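Local coordinates for protein aminopeptidase N (Francisella tularensis subsp. tularensis, PDB 5DLL) that probably degrades intracellular peptides as a zinc-dependent M1-family metallopeptidase, releasing single amino acids, preferably alanine, from their N-terminal ends, at residues A[79-83]-A[84-88]; A[326-329]-A[330-333]; A[386-390]-A[391-395]; A[697-700]-A[701-704]; A[710-713]-A[714-718]. All blocks are in the same frame, centred on the assembly; numbering follows the deposited sequence.

Interaction 1: residues A[79-83]-A[84-88]; sequences KHLSP and AEFAV
The ring of Phe86 lies beside Leu81, and this is the close-packed side of a short reversal of the chain. Its CD1 lies 3.8 Å from Leu81 CB, while Leu81 O meets the edge of the ring near its plane, 3.7 Å from Phe86 CE1. With CG set between the backbone N and the carbonyl carbon (chi1 69°), the ring comes back alongside the preceding residues, and it is covered by Leu71 and Ile74 of strand 70-76 and Ile95 of strand 92-95. Between the two halves the backbone makes a beta turn of type I geometry, with Pro83 and Ala84 at its corners: Glu85 N donates to Ser82 O at 2.9 Å, arriving from above the carbonyl plane. The turn carries the chain from strand 79-80, which pairs with strand 70-76 in the large N-terminal sheet, to strand 87-88 at the edge of a three-stranded sheet. Pro83 and Glu85, by contrast, lie exposed at the surface. The extended Glu85 side chain crosses Leu81 at about a right angle, bringing OE1 to 3.4 Å from Leu81 CD2. Lys79 NZ remains 6.3 Å from Glu85 OE1, too far for a salt bridge, though the opposite charges may attract weakly.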
loop_
_atom_site.group_PDB
_atom_site.type_symbol
_atom_site.label_atom_id
_atom_site.label_comp_id
_atom_site.label_asym_id
_atom_site.label_seq_id
_atom_site.Cartn_x
_atom_site.Cartn_y
_atom_site.Cartn_z
ATOM N N LYS A 79 4.683 46.140 -14.826
ATOM C CA LYS A 79 4.738 46.680 -16.185
ATOM C C LYS A 79 4.582 45.548 -17.209
ATOM O O LYS A 79 5.153 44.472 -17.034
ATOM C CB LYS A 79 6.065 47.406 -16.407
ATOM C CG LYS A 79 6.043 48.369 -17.581
ATOM C CD LYS A 79 7.443 48.717 -18.054
ATOM C CE LYS A 79 7.386 49.666 -19.239
ATOM N NZ LYS A 79 8.726 49.880 -19.847
ATOM N N HIS A 80 3.817 45.798 -18.271
ATOM C CA HIS A 80 3.554 44.783 -19.305
ATOM C C HIS A 80 4.815 44.373 -20.058
ATOM O O HIS A 80 5.722 45.182 -20.255
ATOM C CB HIS A 80 2.519 45.287 -20.316
ATOM C CG HIS A 80 1.108 45.210 -19.826
ATOM N ND1 HIS A 80 0.278 44.148 -20.116
ATOM C CD2 HIS A 80 0.380 46.061 -19.065
ATOM C CE1 HIS A 80 -0.900 44.347 -19.553
ATOM N NE2 HIS A 80 -0.865 45.502 -18.911
ATOM N N LEU A 81 4.864 43.110 -20.473
ATOM C CA LEU A 81 5.932 42.629 -21.344
ATOM C C LEU A 81 5.443 42.577 -22.785
ATOM O O LEU A 81 4.331 42.119 -23.060
ATOM C CB LEU A 81 6.405 41.240 -20.921
ATOM C CG LEU A 81 7.124 41.124 -19.579
ATOM C CD1 LEU A 81 7.558 39.683 -19.359
ATOM C CD2 LEU A 81 8.322 42.059 -19.507
ATOM N N SER A 82 6.285 43.054 -23.696
ATOM C CA SER A 82 5.997 43.006 -25.124
ATOM C C SER A 82 6.306 41.606 -25.657
ATOM O O SER A 82 7.112 40.890 -25.063
ATOM C CB SER A 82 6.845 44.041 -25.864
ATOM O OG SER A 82 8.226 43.873 -25.575
ATOM N N PRO A 83 5.675 41.211 -26.781
ATOM C CA PRO A 83 5.969 39.928 -27.437
ATOM C C PRO A 83 7.460 39.642 -27.678
ATOM O O PRO A 83 7.854 38.478 -27.735
ATOM C CB PRO A 83 5.235 40.050 -28.774
ATOM C CG PRO A 83 4.077 40.938 -28.479
ATOM C CD PRO A 83 4.523 41.893 -27.405
ATOM N N ALA A 84 8.270 40.691 -27.824
ATOM C CA ALA A 84 9.715 40.545 -28.032
ATOM C C ALA A 84 10.484 40.182 -26.757
ATOM O O ALA A 84 11.550 39.573 -26.838
ATOM C CB ALA A 84 10.289 41.820 -28.641
ATOM N N GLU A 85 9.946 40.553 -25.592
ATOM C CA GLU A 85 10.617 40.327 -24.295
ATOM C C GLU A 85 10.388 38.938 -23.665
ATOM O O GLU A 85 10.931 38.644 -22.591
ATOM C CB GLU A 85 10.212 41.415 -23.290
ATOM C CG GLU A 85 10.851 42.773 -23.539
ATOM C CD GLU A 85 10.577 43.761 -22.416
ATOM O OE1 GLU A 85 9.390 43.996 -22.096
ATOM O OE2 GLU A 85 11.553 44.304 -21.854
ATOM N N PHE A 86 9.591 38.094 -24.318
ATOM C CA PHE A 86 9.381 36.720 -23.861
ATOM C C PHE A 86 8.977 35.804 -25.008
ATOM O O PHE A 86 8.642 36.269 -26.097
ATOM C CB PHE A 86 8.307 36.682 -22.778
ATOM C CG PHE A 86 6.925 37.000 -23.276
ATOM C CD1 PHE A 86 6.504 38.315 -23.398
ATOM C CD2 PHE A 86 6.037 35.982 -23.614
ATOM C CE1 PHE A 86 5.231 38.615 -23.851
ATOM C CE2 PHE A 86 4.761 36.278 -24.069
ATOM C CZ PHE A 86 4.358 37.596 -24.188
ATOM N N ALA A 87 9.007 34.500 -24.746
ATOM C CA ALA A 87 8.622 33.486 -25.731
ATOM C C ALA A 87 7.696 32.454 -25.090
ATOM O O ALA A 87 7.923 32.030 -23.956
ATOM C CB ALA A 87 9.857 32.807 -26.303
ATOM N N VAL A 88 6.658 32.058 -25.820
ATOM C CA VAL A 88 5.701 31.064 -25.344
ATOM C C VAL A 88 5.668 29.905 -26.325
ATOM O O VAL A 88 5.257 30.075 -27.471
ATOM C CB VAL A 88 4.280 31.654 -25.231
ATOM C CG1 VAL A 88 3.278 30.581 -24.822
ATOM C CG2 VAL A 88 4.259 32.802 -24.235
#

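Interaction 2: residues A[326-329]-A[330-333]; sequences FQLS and LKEG. With ZN (zinc ion), chain B.
Leu328 O receives Glu332 N at 3.0 Å with an N-H...O angle of 165°, a bond that ties the opening of a helix to its metal ligand. One step earlier, Gln327 occupies the N-cap position, and its carbonyl oxygen serves two donors: Leu330 N at 3.3 Å, lying above the carbonyl plane, and Lys331 N in a weak bond. The amide of Gln327 is used elsewhere, NE2 donating weakly to Asp324 and OE1 accepting weakly from Cys430 N. This first turn of helix 328-346 carries the third protein ligand of a gluzincin metal site, in which the two histidines of the HExxH helix, His309 and His313, complete the protein ligands. Both carboxylate oxygens of Glu332, OE1 and OE2, bind zinc at 2.0 Å. Glu332 OE1 also takes Lys331 NZ at 2.8 Å in a salt bridge, the ammonium approaching from above the carboxylate plane. A bend at chi3 (84°) sets Lys331 CE 3.6 Å from Leu328 CD1, the two side chains running side by side, and a second at chi4 (83°) turns NZ toward the carboxylate. Lys331 NZ is shared with Glu276, its stronger partner. One residue on, Gly333 CA makes a CA-H...O contact with Ser329 O, 3.3 Å away.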
loop_
_atom_site.group_PDB
_atom_site.type_symbol
_atom_site.label_atom_id
_atom_site.label_comp_id
_atom_site.label_asym_id
_atom_site.label_seq_id
_atom_site.Cartn_x
_atom_site.Cartn_y
_atom_site.Cartn_z
ATOM N N PHE A 326 13.318 11.125 -7.826
ATOM C CA PHE A 326 14.134 9.929 -7.536
ATOM C C PHE A 326 14.132 9.677 -6.026
ATOM O O PHE A 326 14.351 8.557 -5.550
ATOM C CB PHE A 326 15.583 10.105 -8.018
ATOM C CG PHE A 326 15.714 10.375 -9.493
ATOM C CD1 PHE A 326 15.707 11.677 -9.983
ATOM C CD2 PHE A 326 15.864 9.329 -10.392
ATOM C CE1 PHE A 326 15.837 11.928 -11.340
ATOM C CE2 PHE A 326 15.997 9.571 -11.750
ATOM C CZ PHE A 326 15.984 10.874 -12.225
ATOM N N GLN A 327 13.860 10.753 -5.292
ATOM C CA GLN A 327 13.838 10.773 -3.842
ATOM C C GLN A 327 12.482 10.324 -3.264
ATOM O O GLN A 327 12.137 10.669 -2.133
ATOM C CB GLN A 327 14.179 12.202 -3.380
ATOM C CG GLN A 327 15.569 12.397 -2.790
ATOM C CD GLN A 327 16.717 11.939 -3.674
ATOM O OE1 GLN A 327 17.532 11.107 -3.272
ATOM N NE2 GLN A 327 16.804 12.498 -4.865
ATOM N N LEU A 328 11.740 9.521 -4.021
ATOM C CA LEU A 328 10.369 9.151 -3.668
ATOM C C LEU A 328 10.315 8.051 -2.601
ATOM O O LEU A 328 9.303 7.903 -1.912
ATOM C CB LEU A 328 9.613 8.717 -4.932
ATOM C CG LEU A 328 8.141 9.112 -5.093
ATOM C CD1 LEU A 328 7.882 10.566 -4.731
ATOM C CD2 LEU A 328 7.712 8.850 -6.525
ATOM N N SER A 329 11.400 7.289 -2.460
ATOM C CA SER A 329 11.530 6.297 -1.379
ATOM C C SER A 329 11.675 6.936 0.011
ATOM O O SER A 329 11.588 6.239 1.024
ATOM C CB SER A 329 12.727 5.377 -1.637
ATOM O OG SER A 329 13.944 6.104 -1.624
ATOM N N LEU A 330 11.929 8.246 0.046
ATOM C CA LEU A 330 11.904 9.032 1.280
ATOM C C LEU A 330 10.521 9.655 1.539
ATOM O O LEU A 330 10.024 9.596 2.665
ATOM C CB LEU A 330 12.962 10.137 1.230
ATOM C CG LEU A 330 12.976 11.106 2.418
ATOM C CD1 LEU A 330 13.264 10.356 3.711
ATOM C CD2 LEU A 330 13.987 12.218 2.191
ATOM N N LYS A 331 9.911 10.264 0.518
ATOM C CA LYS A 331 8.615 10.930 0.709
ATOM C C LYS A 331 7.547 9.929 1.098
ATOM O O LYS A 331 6.749 10.185 2.006
ATOM C CB LYS A 331 8.147 11.682 -0.543
ATOM C CG LYS A 331 6.808 12.391 -0.338
ATOM C CD LYS A 331 6.247 12.975 -1.618
ATOM C CE LYS A 331 5.473 11.951 -2.431
ATOM N NZ LYS A 331 4.073 11.790 -1.955
ATOM N N GLU A 332 7.526 8.797 0.400
ATOM C CA GLU A 332 6.514 7.784 0.651
ATOM C C GLU A 332 7.004 6.714 1.619
ATOM O O GLU A 332 6.294 6.391 2.567
ATOM C CB GLU A 332 5.988 7.181 -0.659
ATOM C CG GLU A 332 5.042 8.108 -1.429
ATOM C CD GLU A 332 3.731 8.407 -0.705
ATOM O OE1 GLU A 332 3.009 9.262 -1.249
ATOM O OE2 GLU A 332 3.537 7.811 0.370
ATOM N N GLY A 333 8.211 6.190 1.416
ATOM C CA GLY A 333 8.756 5.148 2.302
ATOM C C GLY A 333 8.680 5.492 3.787
ATOM O O GLY A 333 8.282 4.665 4.613
HETATM ZN ZN ZN B . 1.702 8.550 0.087
#

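Interaction 3: residues A[386-390]-A[391-395]; sequences NFYTV and TVYNK
Thr389 and Val392 meet where a loop becomes helix 390-423, and the backbone bonds of this junction come first. Thr389 O accepts Tyr393 N at 3.0 Å, the donor lying nearly along the C=O axis. Val390 O is gripped twice, by Asn394 N at 2.8 Å and by Lys395 N at 3.0 Å. Before the helix, Thr389 N bonds to Phe387 O, closing an inverse gamma turn centred on Tyr388.

The side-chain polar contact is the helix cap. Thr389 is the N-cap residue, and its OG1, held between the backbone N and the carbonyl carbon (chi1 56°), accepts Val392 N in a weak bond of 3.3 Å. A firmer partner for this hydroxyl is His374, while Thr391 OG1 bonds to Glu367 and Gln364.

Van der Waals packing of carbon against oxygen fills in round these bonds. CB of Val392 sits against Phe387 O, and its CG2 rests on Thr389 OG1. Asn394 crosses Val390 obliquely, its OD1 3.4 Å from Val390 CG1, and Phe387 O lies near the plane of the Tyr393 ring, at its edge. The side chains of Tyr388 and Tyr393 run side by side, pointing the same way, with Tyr388 CD1 3.4 Å from Tyr393 OH; their apolar contact is Tyr388 CD1 to Tyr393 CE1, 4.1 Å.

Tyr393, on the first turn after the cap, packs its ring on Glu332, the nearest atom of its side chain about 5 Å from the zinc ion. That position is consistent with the tyrosine which, in M1 aminopeptidases, is thought to stabilise the reaction intermediate.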
loop_
_atom_site.group_PDB
_atom_site.type_symbol
_atom_site.label_atom_id
_atom_site.label_comp_id
_atom_site.label_asym_id
_atom_site.label_seq_id
_atom_site.Cartn_x
_atom_site.Cartn_y
_atom_site.Cartn_z
ATOM N N ASN A 386 7.528 4.548 -13.487
ATOM C CA ASN A 386 8.722 3.768 -13.140
ATOM C C ASN A 386 9.005 3.779 -11.634
ATOM O O ASN A 386 9.563 2.825 -11.094
ATOM C CB ASN A 386 9.959 4.298 -13.884
ATOM C CG ASN A 386 9.861 4.141 -15.397
ATOM O OD1 ASN A 386 8.774 3.972 -15.950
ATOM N ND2 ASN A 386 11.006 4.202 -16.071
ATOM N N PHE A 387 8.620 4.868 -10.968
ATOM C CA PHE A 387 8.823 5.024 -9.527
ATOM C C PHE A 387 7.732 4.389 -8.659
ATOM O O PHE A 387 7.985 4.059 -7.502
ATOM C CB PHE A 387 8.927 6.507 -9.164
ATOM C CG PHE A 387 10.144 7.193 -9.720
ATOM C CD1 PHE A 387 11.418 6.708 -9.447
ATOM C CD2 PHE A 387 10.018 8.344 -10.488
ATOM C CE1 PHE A 387 12.540 7.344 -9.947
ATOM C CE2 PHE A 387 11.136 8.986 -10.984
ATOM C CZ PHE A 387 12.398 8.485 -10.714
ATOM N N TYR A 388 6.525 4.238 -9.198
ATOM C CA TYR A 388 5.398 3.715 -8.418
ATOM C C TYR A 388 5.432 2.187 -8.356
ATOM O O TYR A 388 4.637 1.508 -9.005
ATOM C CB TYR A 388 4.066 4.226 -8.987
ATOM C CG TYR A 388 3.987 5.741 -9.137
ATOM C CD1 TYR A 388 4.717 6.590 -8.301
ATOM C CD2 TYR A 388 3.166 6.327 -10.101
ATOM C CE1 TYR A 388 4.645 7.965 -8.431
ATOM C CE2 TYR A 388 3.090 7.708 -10.234
ATOM C CZ TYR A 388 3.833 8.520 -9.392
ATOM O OH TYR A 388 3.779 9.889 -9.491
ATOM N N THR A 389 6.362 1.668 -7.556
ATOM C CA THR A 389 6.624 0.232 -7.455
ATOM C C THR A 389 6.781 -0.183 -6.003
ATOM O O THR A 389 7.088 0.645 -5.142
ATOM C CB THR A 389 7.929 -0.143 -8.180
ATOM O OG1 THR A 389 9.015 0.629 -7.650
ATOM C CG2 THR A 389 7.815 0.118 -9.668
ATOM N N VAL A 390 6.580 -1.474 -5.740
ATOM C CA VAL A 390 6.767 -2.029 -4.395
ATOM C C VAL A 390 8.209 -1.888 -3.892
ATOM O O VAL A 390 8.439 -1.695 -2.702
ATOM C CB VAL A 390 6.302 -3.504 -4.293
ATOM C CG1 VAL A 390 4.800 -3.595 -4.506
ATOM C CG2 VAL A 390 7.033 -4.399 -5.284
ATOM N N THR A 391 9.177 -1.971 -4.797
ATOM C CA THR A 391 10.564 -1.673 -4.454
ATOM C C THR A 391 10.701 -0.274 -3.837
ATOM O O THR A 391 11.249 -0.126 -2.750
ATOM C CB THR A 391 11.473 -1.776 -5.693
ATOM O OG1 THR A 391 11.519 -3.140 -6.140
ATOM C CG2 THR A 391 12.889 -1.286 -5.385
ATOM N N VAL A 392 10.197 0.744 -4.526
ATOM C CA VAL A 392 10.367 2.131 -4.083
ATOM C C VAL A 392 9.569 2.432 -2.802
ATOM O O VAL A 392 10.070 3.102 -1.902
ATOM C CB VAL A 392 9.976 3.129 -5.201
ATOM C CG1 VAL A 392 9.973 4.567 -4.694
ATOM C CG2 VAL A 392 10.922 2.999 -6.386
ATOM N N TYR A 393 8.338 1.929 -2.723
ATOM C CA TYR A 393 7.447 2.230 -1.598
ATOM C C TYR A 393 7.666 1.293 -0.411
ATOM O O TYR A 393 7.968 1.740 0.701
ATOM C CB TYR A 393 5.981 2.145 -2.042
ATOM C CG TYR A 393 5.493 3.357 -2.805
ATOM C CD1 TYR A 393 6.169 3.816 -3.939
ATOM C CD2 TYR A 393 4.349 4.045 -2.399
ATOM C CE1 TYR A 393 5.725 4.925 -4.638
ATOM C CE2 TYR A 393 3.895 5.153 -3.097
ATOM C CZ TYR A 393 4.585 5.588 -4.217
ATOM O OH TYR A 393 4.142 6.688 -4.912
ATOM N N ASN A 394 7.510 -0.003 -0.661
ATOM C CA ASN A 394 7.474 -1.000 0.405
ATOM C C ASN A 394 8.861 -1.427 0.890
ATOM O O ASN A 394 9.070 -1.560 2.095
ATOM C CB ASN A 394 6.634 -2.207 -0.023
ATOM C CG ASN A 394 5.237 -1.809 -0.478
ATOM O OD1 ASN A 394 4.967 -1.712 -1.672
ATOM N ND2 ASN A 394 4.351 -1.555 0.472
ATOM N N LYS A 395 9.808 -1.631 -0.027
ATOM C CA LYS A 395 11.212 -1.820 0.374
ATOM C C LYS A 395 11.832 -0.501 0.847
ATOM O O LYS A 395 12.818 -0.514 1.573
ATOM C CB LYS A 395 12.059 -2.446 -0.744
ATOM C CG LYS A 395 13.556 -2.511 -0.442
ATOM C CD LYS A 395 14.317 -3.367 -1.445
ATOM C CE LYS A 395 15.815 -3.353 -1.167
ATOM N NZ LYS A 395 16.582 -4.308 -2.012
#

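Interaction 4: residues A[697-700]-A[701-704]; sequences AQQL and FDNA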
loop_
_atom_site.group_PDB
_atom_site.type_symbol
_atom_site.label_atom_id
_atom_site.label_comp_id
_atom_site.label_asym_id
_atom_site.label_seq_id
_atom_site.Cartn_x
_atom_site.Cartn_y
_atom_site.Cartn_z
ATOM N N ALA A 697 -21.783 -23.148 11.072
ATOM C CA ALA A 697 -21.702 -22.143 10.010
ATOM C C ALA A 697 -23.085 -21.624 9.632
ATOM O O ALA A 697 -23.270 -20.426 9.412
ATOM C CB ALA A 697 -21.009 -22.725 8.792
ATOM N N GLN A 698 -24.049 -22.540 9.565
ATOM C CA GLN A 698 -25.425 -22.208 9.206
ATOM C C GLN A 698 -26.080 -21.283 10.239
ATOM O O GLN A 698 -26.830 -20.377 9.870
ATOM C CB GLN A 698 -26.250 -23.491 9.033
ATOM C CG GLN A 698 -27.683 -23.274 8.561
ATOM C CD GLN A 698 -27.757 -22.611 7.199
ATOM O OE1 GLN A 698 -27.211 -23.118 6.219
ATOM N NE2 GLN A 698 -28.439 -21.472 7.131
ATOM N N GLN A 699 -25.799 -21.512 11.521
ATOM C CA GLN A 699 -26.342 -20.663 12.581
ATOM C C GLN A 699 -25.678 -19.291 12.570
ATOM O O GLN A 699 -26.363 -18.269 12.632
ATOM C CB GLN A 699 -26.185 -21.318 13.959
ATOM C CG GLN A 699 -27.076 -22.535 14.178
ATOM C CD GLN A 699 -28.560 -22.220 14.050
ATOM O OE1 GLN A 699 -29.096 -21.382 14.780
ATOM N NE2 GLN A 699 -29.229 -22.896 13.120
ATOM N N LEU A 700 -24.349 -19.275 12.478
ATOM C CA LEU A 700 -23.585 -18.027 12.415
ATOM C C LEU A 700 -24.076 -17.161 11.265
ATOM O O LEU A 700 -24.226 -15.946 11.408
ATOM C CB LEU A 700 -22.091 -18.321 12.238
ATOM C CG LEU A 700 -21.114 -17.138 12.245
ATOM C CD1 LEU A 700 -21.355 -16.230 13.440
ATOM C CD2 LEU A 700 -19.678 -17.643 12.240
ATOM N N PHE A 701 -24.327 -17.810 10.132
ATOM C CA PHE A 701 -24.908 -17.168 8.964
ATOM C C PHE A 701 -26.219 -16.462 9.310
ATOM O O PHE A 701 -26.406 -15.298 8.968
ATOM C CB PHE A 701 -25.147 -18.212 7.866
ATOM C CG PHE A 701 -25.507 -17.624 6.534
ATOM C CD1 PHE A 701 -24.577 -16.885 5.818
ATOM C CD2 PHE A 701 -26.769 -17.823 5.985
ATOM C CE1 PHE A 701 -24.900 -16.345 4.587
ATOM C CE2 PHE A 701 -27.097 -17.287 4.752
ATOM C CZ PHE A 701 -26.163 -16.545 4.053
ATOM N N ASP A 702 -27.117 -17.165 9.995
ATOM C CA ASP A 702 -28.436 -16.616 10.327
ATOM C C ASP A 702 -28.396 -15.584 11.455
ATOM O O ASP A 702 -29.220 -14.672 11.484
ATOM C CB ASP A 702 -29.406 -17.737 10.716
ATOM C CG ASP A 702 -29.585 -18.765 9.617
ATOM O OD1 ASP A 702 -29.702 -18.374 8.435
ATOM O OD2 ASP A 702 -29.616 -19.970 9.941
ATOM N N ASN A 703 -27.447 -15.732 12.379
ATOM C CA ASN A 703 -27.427 -14.937 13.606
ATOM C C ASN A 703 -26.461 -13.752 13.613
ATOM O O ASN A 703 -26.607 -12.856 14.444
ATOM C CB ASN A 703 -27.105 -15.838 14.802
ATOM C CG ASN A 703 -28.078 -16.993 14.943
ATOM O OD1 ASN A 703 -29.252 -16.878 14.594
ATOM N ND2 ASN A 703 -27.590 -18.118 15.456
ATOM N N ALA A 704 -25.477 -13.748 12.714
ATOM C CA ALA A 704 -24.440 -12.704 12.702
ATOM C C ALA A 704 -25.045 -11.301 12.693
ATOM O O ALA A 704 -26.010 -11.046 11.973
ATOM C CB ALA A 704 -23.517 -12.881 11.505
#
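Gln698 and Asp702, one helical turn apart, cross at a slant with the amide and carboxylate planes 39° apart. Their link is a weak but nearly straight hydrogen bond, Gln698 NE2 to Asp702 OD2 at 3.4 Å with an N-H...O angle of 171°. The glutamine reaches it by bending at chi2, which turns the amide forward along the helix. Beside this pair, Gln699 and Asn703 run in the same direction but turn their amides 64° against each other; OE1 of Gln699 stays 3.7 Å from ND2 of Asn703, so they are neighbours without a bond. Gln699, Asp702 and Asn703 are exposed, Gln698 partly so.

The inner side is mainly apolar, with Lys677 and Arg736 as exceptions. Leu700 faces Lys677 and Leu681 of helix 668-685 and approaches Ala704 only loosely, CD1 to CB 4.4 Å. The Phe701 ring reaches helices 707-717 and 723-736, where Arg736 makes a cation-pi contact with it. Gln698 NE2 approaches that ring obliquely, 4.2 Å from Phe701 CD2.

Backbone bonds from i+4 to i, among them Phe701 N to Ala697 O and, at the end, Ala704 N to Leu700 O at 2.8 Å, build the helical turn that brings these residues together. Ala704 then departs from helical geometry. Polar pairs on the outside, with leucine and phenylalanine against neighbouring helices, are consistent with the ARM-like helical repeat architecture of the C-terminal domain.

Interaction 5: residues A[710-713]-A[714-718]; sequences QQTA and FTELL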
loop_
_atom_site.group_PDB
_atom_site.type_symbol
_atom_site.label_atom_id
_atom_site.label_comp_id
_atom_site.label_asym_id
_atom_site.label_seq_id
_atom_site.Cartn_x
_atom_site.Cartn_y
_atom_site.Cartn_z
ATOM N N GLN A 710 -20.811 -12.701 8.891
ATOM C CA GLN A 710 -21.638 -13.175 7.784
ATOM C C GLN A 710 -20.786 -13.569 6.574
ATOM O O GLN A 710 -21.097 -14.532 5.880
ATOM C CB GLN A 710 -22.674 -12.123 7.400
ATOM C CG GLN A 710 -23.798 -12.669 6.533
ATOM C CD GLN A 710 -25.052 -11.811 6.572
ATOM O OE1 GLN A 710 -25.114 -10.804 7.276
ATOM N NE2 GLN A 710 -26.064 -12.215 5.814
ATOM N N GLN A 711 -19.714 -12.821 6.336
ATOM C CA GLN A 711 -18.720 -13.173 5.324
ATOM C C GLN A 711 -18.080 -14.523 5.662
ATOM O O GLN A 711 -17.936 -15.383 4.787
ATOM C CB GLN A 711 -17.659 -12.058 5.200
ATOM C CG GLN A 711 -16.352 -12.444 4.504
ATOM C CD GLN A 711 -15.314 -13.049 5.449
ATOM O OE1 GLN A 711 -15.071 -12.534 6.547
ATOM N NE2 GLN A 711 -14.691 -14.147 5.019
ATOM N N THR A 712 -17.701 -14.703 6.926
ATOM C CA THR A 712 -17.089 -15.951 7.376
ATOM C C THR A 712 -18.076 -17.109 7.263
ATOM O O THR A 712 -17.732 -18.176 6.761
ATOM C CB THR A 712 -16.601 -15.843 8.832
ATOM O OG1 THR A 712 -15.758 -14.695 8.967
ATOM C CG2 THR A 712 -15.822 -17.087 9.238
ATOM N N ALA A 713 -19.307 -16.889 7.722
ATOM C CA ALA A 713 -20.350 -17.910 7.649
ATOM C C ALA A 713 -20.613 -18.340 6.206
ATOM O O ALA A 713 -20.668 -19.534 5.911
ATOM C CB ALA A 713 -21.627 -17.400 8.286
ATOM N N PHE A 714 -20.768 -17.362 5.317
ATOM C CA PHE A 714 -20.995 -17.624 3.893
ATOM C C PHE A 714 -19.832 -18.399 3.275
ATOM O O PHE A 714 -20.043 -19.435 2.647
ATOM C CB PHE A 714 -21.226 -16.303 3.139
ATOM C CG PHE A 714 -21.587 -16.466 1.676
ATOM C CD1 PHE A 714 -22.453 -17.469 1.246
ATOM C CD2 PHE A 714 -21.089 -15.576 0.731
ATOM C CE1 PHE A 714 -22.788 -17.599 -0.098
ATOM C CE2 PHE A 714 -21.419 -15.705 -0.613
ATOM C CZ PHE A 714 -22.272 -16.716 -1.028
ATOM N N THR A 715 -18.611 -17.905 3.470
ATOM C CA THR A 715 -17.410 -18.545 2.925
ATOM C C THR A 715 -17.318 -20.030 3.293
ATOM O O THR A 715 -16.987 -20.862 2.450
ATOM C CB THR A 715 -16.122 -17.843 3.415
ATOM O OG1 THR A 715 -16.196 -16.436 3.145
ATOM C CG2 THR A 715 -14.874 -18.431 2.741
ATOM N N GLU A 716 -17.615 -20.355 4.548
ATOM C CA GLU A 716 -17.488 -21.728 5.043
ATOM C C GLU A 716 -18.676 -22.586 4.611
ATOM O O GLU A 716 -18.534 -23.791 4.398
ATOM C CB GLU A 716 -17.346 -21.745 6.564
ATOM C CG GLU A 716 -16.223 -20.872 7.115
ATOM C CD GLU A 716 -14.830 -21.296 6.677
ATOM O OE1 GLU A 716 -14.678 -22.395 6.099
ATOM O OE2 GLU A 716 -13.878 -20.518 6.923
ATOM N N LEU A 717 -19.841 -21.959 4.468
ATOM C CA LEU A 717 -21.026 -22.635 3.936
ATOM C C LEU A 717 -20.815 -23.055 2.471
ATOM O O LEU A 717 -21.450 -23.996 2.001
ATOM C CB LEU A 717 -22.260 -21.722 4.064
ATOM C CG LEU A 717 -23.552 -22.254 4.702
ATOM C CD1 LEU A 717 -23.291 -23.174 5.887
ATOM C CD2 LEU A 717 -24.428 -21.082 5.132
ATOM N N LEU A 718 -19.928 -22.354 1.760
ATOM C CA LEU A 718 -19.568 -22.702 0.375
ATOM C C LEU A 718 -18.587 -23.878 0.260
ATOM O O LEU A 718 -18.416 -24.432 -0.832
ATOM C CB LEU A 718 -18.968 -21.494 -0.358
ATOM C CG LEU A 718 -19.859 -20.275 -0.600
ATOM C CD1 LEU A 718 -19.026 -19.148 -1.196
ATOM C CD2 LEU A 718 -21.035 -20.620 -1.503
#
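Gln711 O is gripped twice by one residue: Thr715 OG1 donates to it at 2.6 Å and Thr715 N at 2.9 Å, the two donors reaching the carbonyl from opposite faces of its plane. The hydroxyl can fold back onto the helix because OG1 stands beside the backbone N, anti to the carbonyl carbon (chi1 -53°). In this way the threonine hydroxyl finds an acceptor in the carbonyl four residues earlier. The Gln711 side chain lies alongside, pointing the same way as Thr715.

Next along the helix, Glu716 N bonds to Thr712 O at 3.1 Å, and the glutamate brings its CG within 4.4 Å of Thr712 CG2. Thr712 repeats the threonine pattern one turn back, its OG1 bonding to Thr708 O. On the inner side the small Ala713 packs against Phe701, while Leu717, whose N bonds to Ala713 O at 2.9 Å, touches Ala697 and Gln698. Phe714 stacks on Phe733, and Leu718 CD1 lies 4.0 Å above one face of the Phe714 ring, offset toward its rim.

Helix 707-717 is thus wedged among helices 668-685, 691-703, 723-736 and 741-752, the layered packing typical of an alpha-helical repeat domain.

Overall arrangement
All five contacts are local and follow one another in series along the chain; none nests within or crosses another. Interaction 1 closes a turn between two sheets of the N-terminal domain, about 39 Å from interaction 2, centre to centre. Interactions 2 and 3 open two separate helices of the catalytic domain and touch directly, Glu332 CG lying 3.6 Å from Tyr393 CE2, so that a zinc ligand and a tyrosine from different helices meet. Interactions 4 and 5 belong to successive helices of the C-terminal domain, where Ala713 packs against Phe701. That pair lies across the chain's centre from interaction 1, some 70 to 75 Å away between centres.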